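Local coordinates for protein glyoxalase-related enzyme (Fulvimarina pelagi, PDB 3BQX) that is of unknown function but belongs to the glyoxalase-related vicinal oxygen chelate (VOC) superfamily, whose members are mostly metal-dependent enzymes, at residues D15-Y23 with R34-Q42. Residues are numbered along the deposited sequence; the frame is centred on the assembly and turned at random.
Sequences DLEASARFY and RNPEIIFYQ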
# COMPACT_ATOMS: atom_id res chain seq x y z
N ASP A 15 -15.79 7.65 5.86
CA ASP A 15 -16.70 7.11 6.87
C ASP A 15 -16.23 5.75 7.39
O ASP A 15 -16.13 4.79 6.62
CB ASP A 15 -18.10 6.96 6.26
CG ASP A 15 -19.14 6.55 7.28
OD1 ASP A 15 -19.56 7.41 8.09
OD2 ASP A 15 -19.53 5.36 7.29
N LEU A 16 -15.97 5.67 8.69
CA LEU A 16 -15.50 4.42 9.30
C LEU A 16 -16.45 3.24 9.17
O LEU A 16 -16.02 2.12 8.90
CB LEU A 16 -15.19 4.62 10.78
CG LEU A 16 -13.72 4.88 11.14
CD1 LEU A 16 -13.31 6.24 10.64
CD2 LEU A 16 -13.55 4.79 12.65
N GLU A 17 -17.74 3.48 9.37
CA GLU A 17 -18.70 2.39 9.28
C GLU A 17 -18.74 1.79 7.87
O GLU A 17 -18.74 0.56 7.72
CB GLU A 17 -20.10 2.86 9.69
CG GLU A 17 -21.10 1.73 9.87
CD GLU A 17 -22.41 2.19 10.48
OE1 GLU A 17 -23.09 3.03 9.86
OE2 GLU A 17 -22.76 1.70 11.58
N ALA A 18 -18.75 2.64 6.86
CA ALA A 18 -18.78 2.18 5.47
C ALA A 18 -17.51 1.40 5.14
O ALA A 18 -17.55 0.36 4.49
CB ALA A 18 -18.93 3.37 4.52
N SER A 19 -16.38 1.91 5.61
CA SER A 19 -15.09 1.26 5.38
C SER A 19 -15.03 -0.07 6.13
O SER A 19 -14.62 -1.09 5.57
CB SER A 19 -13.96 2.18 5.83
OG SER A 19 -12.70 1.66 5.45
N ALA A 20 -15.44 -0.06 7.40
CA ALA A 20 -15.43 -1.27 8.21
C ALA A 20 -16.32 -2.36 7.60
O ALA A 20 -16.02 -3.55 7.72
CB ALA A 20 -15.89 -0.96 9.63
N ARG A 21 -17.41 -1.95 6.95
CA ARG A 21 -18.32 -2.89 6.31
C ARG A 21 -17.63 -3.59 5.14
O ARG A 21 -17.72 -4.81 5.00
CB ARG A 21 -19.57 -2.16 5.81
CG ARG A 21 -20.55 -3.07 5.08
CD ARG A 21 -21.56 -2.25 4.30
NE ARG A 21 -22.41 -3.10 3.46
CZ ARG A 21 -23.16 -2.64 2.47
NH1 ARG A 21 -23.16 -1.35 2.17
NH2 ARG A 21 -23.90 -3.48 1.75
N PHE A 22 -16.94 -2.81 4.32
CA PHE A 22 -16.23 -3.36 3.17
C PHE A 22 -15.14 -4.34 3.59
O PHE A 22 -15.09 -5.47 3.10
CB PHE A 22 -15.58 -2.23 2.35
CG PHE A 22 -14.83 -2.71 1.14
CD1 PHE A 22 -15.51 -3.11 -0.01
CD2 PHE A 22 -13.44 -2.76 1.14
CE1 PHE A 22 -14.82 -3.56 -1.13
CE2 PHE A 22 -12.74 -3.21 0.02
CZ PHE A 22 -13.43 -3.60 -1.12
N TYR A 23 -14.27 -3.93 4.50
CA TYR A 23 -13.18 -4.80 4.93
C TYR A 23 -13.64 -5.94 5.83
O TYR A 23 -13.09 -7.04 5.78
CB TYR A 23 -12.07 -3.97 5.58
CG TYR A 23 -11.38 -3.09 4.55
CD1 TYR A 23 -10.57 -3.65 3.57
CD2 TYR A 23 -11.64 -1.73 4.48
CE1 TYR A 23 -10.05 -2.88 2.54
CE2 TYR A 23 -11.14 -0.94 3.45
CZ TYR A 23 -10.34 -1.53 2.48
OH TYR A 23 -9.88 -0.78 1.42
N ARG A 34 -9.33 -0.04 16.89
CA ARG A 34 -10.35 0.84 16.35
C ARG A 34 -10.77 1.92 17.32
O ARG A 34 -10.94 1.66 18.51
CB ARG A 34 -11.59 0.06 15.93
CG ARG A 34 -12.75 0.97 15.57
CD ARG A 34 -13.94 0.22 15.00
NE ARG A 34 -15.00 1.15 14.63
CZ ARG A 34 -16.11 0.81 13.98
NH1 ARG A 34 -16.30 -0.45 13.63
NH2 ARG A 34 -17.02 1.73 13.69
N ASN A 35 -10.91 3.13 16.81
CA ASN A 35 -11.41 4.25 17.60
C ASN A 35 -12.21 5.10 16.61
O ASN A 35 -12.27 4.78 15.43
CB ASN A 35 -10.28 5.03 18.30
CG ASN A 35 -9.38 5.78 17.35
OD1 ASN A 35 -9.75 6.09 16.23
ND2 ASN A 35 -8.17 6.09 17.82
N PRO A 36 -12.85 6.18 17.07
CA PRO A 36 -13.64 7.01 16.15
C PRO A 36 -12.98 7.58 14.90
O PRO A 36 -13.68 8.05 14.00
CB PRO A 36 -14.18 8.10 17.07
CG PRO A 36 -14.37 7.38 18.36
CD PRO A 36 -13.08 6.59 18.47
N GLU A 37 -11.65 7.55 14.82
CA GLU A 37 -10.99 8.11 13.64
C GLU A 37 -10.12 7.16 12.83
O GLU A 37 -9.77 7.47 11.69
CB GLU A 37 -10.16 9.34 14.03
CG GLU A 37 -8.89 9.03 14.81
CD GLU A 37 -8.10 10.28 15.14
OE1 GLU A 37 -8.62 11.12 15.91
OE2 GLU A 37 -6.96 10.43 14.64
N ILE A 38 -9.77 6.00 13.38
CA ILE A 38 -8.90 5.09 12.65
C ILE A 38 -9.15 3.62 12.98
O ILE A 38 -9.61 3.29 14.07
CB ILE A 38 -7.42 5.43 12.94
CG1 ILE A 38 -6.48 4.80 11.91
CG2 ILE A 38 -7.04 4.97 14.34
CD1 ILE A 38 -5.05 5.36 11.97
N ILE A 39 -8.85 2.76 12.01
CA ILE A 39 -8.97 1.32 12.19
C ILE A 39 -7.69 0.68 11.67
O ILE A 39 -7.20 1.06 10.61
CB ILE A 39 -10.17 0.73 11.42
CG1 ILE A 39 -11.48 1.30 11.96
CG2 ILE A 39 -10.16 -0.79 11.53
CD1 ILE A 39 -12.71 0.85 11.21
N PHE A 40 -7.15 -0.26 12.44
CA PHE A 40 -5.94 -0.98 12.04
C PHE A 40 -6.26 -2.46 11.88
O PHE A 40 -6.96 -3.04 12.72
CB PHE A 40 -4.83 -0.89 13.10
CG PHE A 40 -4.21 0.47 13.27
CD1 PHE A 40 -3.82 1.22 12.17
CD2 PHE A 40 -3.97 0.98 14.54
CE1 PHE A 40 -3.19 2.46 12.34
CE2 PHE A 40 -3.35 2.21 14.71
CZ PHE A 40 -2.96 2.95 13.61
N TYR A 41 -5.74 -3.06 10.82
CA TYR A 41 -5.91 -4.49 10.57
C TYR A 41 -4.50 -5.07 10.48
O TYR A 41 -3.65 -4.52 9.79
CB TYR A 41 -6.61 -4.74 9.23
CG TYR A 41 -8.00 -4.14 9.08
CD1 TYR A 41 -9.14 -4.86 9.44
CD2 TYR A 41 -8.16 -2.86 8.56
CE1 TYR A 41 -10.41 -4.30 9.30
CE2 TYR A 41 -9.42 -2.30 8.41
CZ TYR A 41 -10.54 -3.02 8.78
OH TYR A 41 -11.78 -2.45 8.66
N GLN A 42 -4.25 -6.17 11.19
CA GLN A 42 -2.93 -6.79 11.12
C GLN A 42 -2.86 -7.63 9.85
O GLN A 42 -3.66 -8.55 9.67
CB GLN A 42 -2.68 -7.69 12.34
CG GLN A 42 -1.29 -8.35 12.31
CD GLN A 42 -0.16 -7.34 12.37
OE1 GLN A 42 -0.04 -6.60 13.35
NE2 GLN A 42 0.66 -7.29 11.33
O HOH W 1 -11.93 0.09 7.65
O HOH W 2 -13.83 -3.98 9.77
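The rings of Y23 and Y41 meet obliquely, with planes at 51° and centroids 5.8 Å apart. F22 CD2 lies over the centre of one face of the Y23 ring, and S19 OG sits in plane at its edge. Two waters lie in plane at the edge of the Y41 ring, and both bond to its hydroxyl. Water 1 joins Y41 OH, at 2.7 Å, to S19 OG; water 2 donates to A20 O and also bonds Y41 OH. No direct hydrogen bond crosses the contact, so these bridges are its polar link. Y41 CG stands anti to its carbonyl carbon (chi1 -59°), and the ring reaches across until OH is 3.4 Å from Y23 CB. Y23 OH itself turns to D115 and W121. The near-parallel axes of helix 16-23 and strand 38-42 (16°, 9.8 Å apart) reflect the βαβββ module of the VOC fold, in which helix 16-26 packs on the sheet containing strands 8-13 and 38-42. Toward the N-terminal ends of helix and strand, I39 CD1 touches A20 CB at 4.0 Å, while the L16 and I39 side chains lie alongside each other but run in opposite senses. L16 CD2 presses on the turn, 3.1 Å from N35 O. That turn is an Asx motif: N35 OD1 accepts from E37 N (2.8 Å) and I38 N (2.9 Å), which approach from opposite faces of its amide plane.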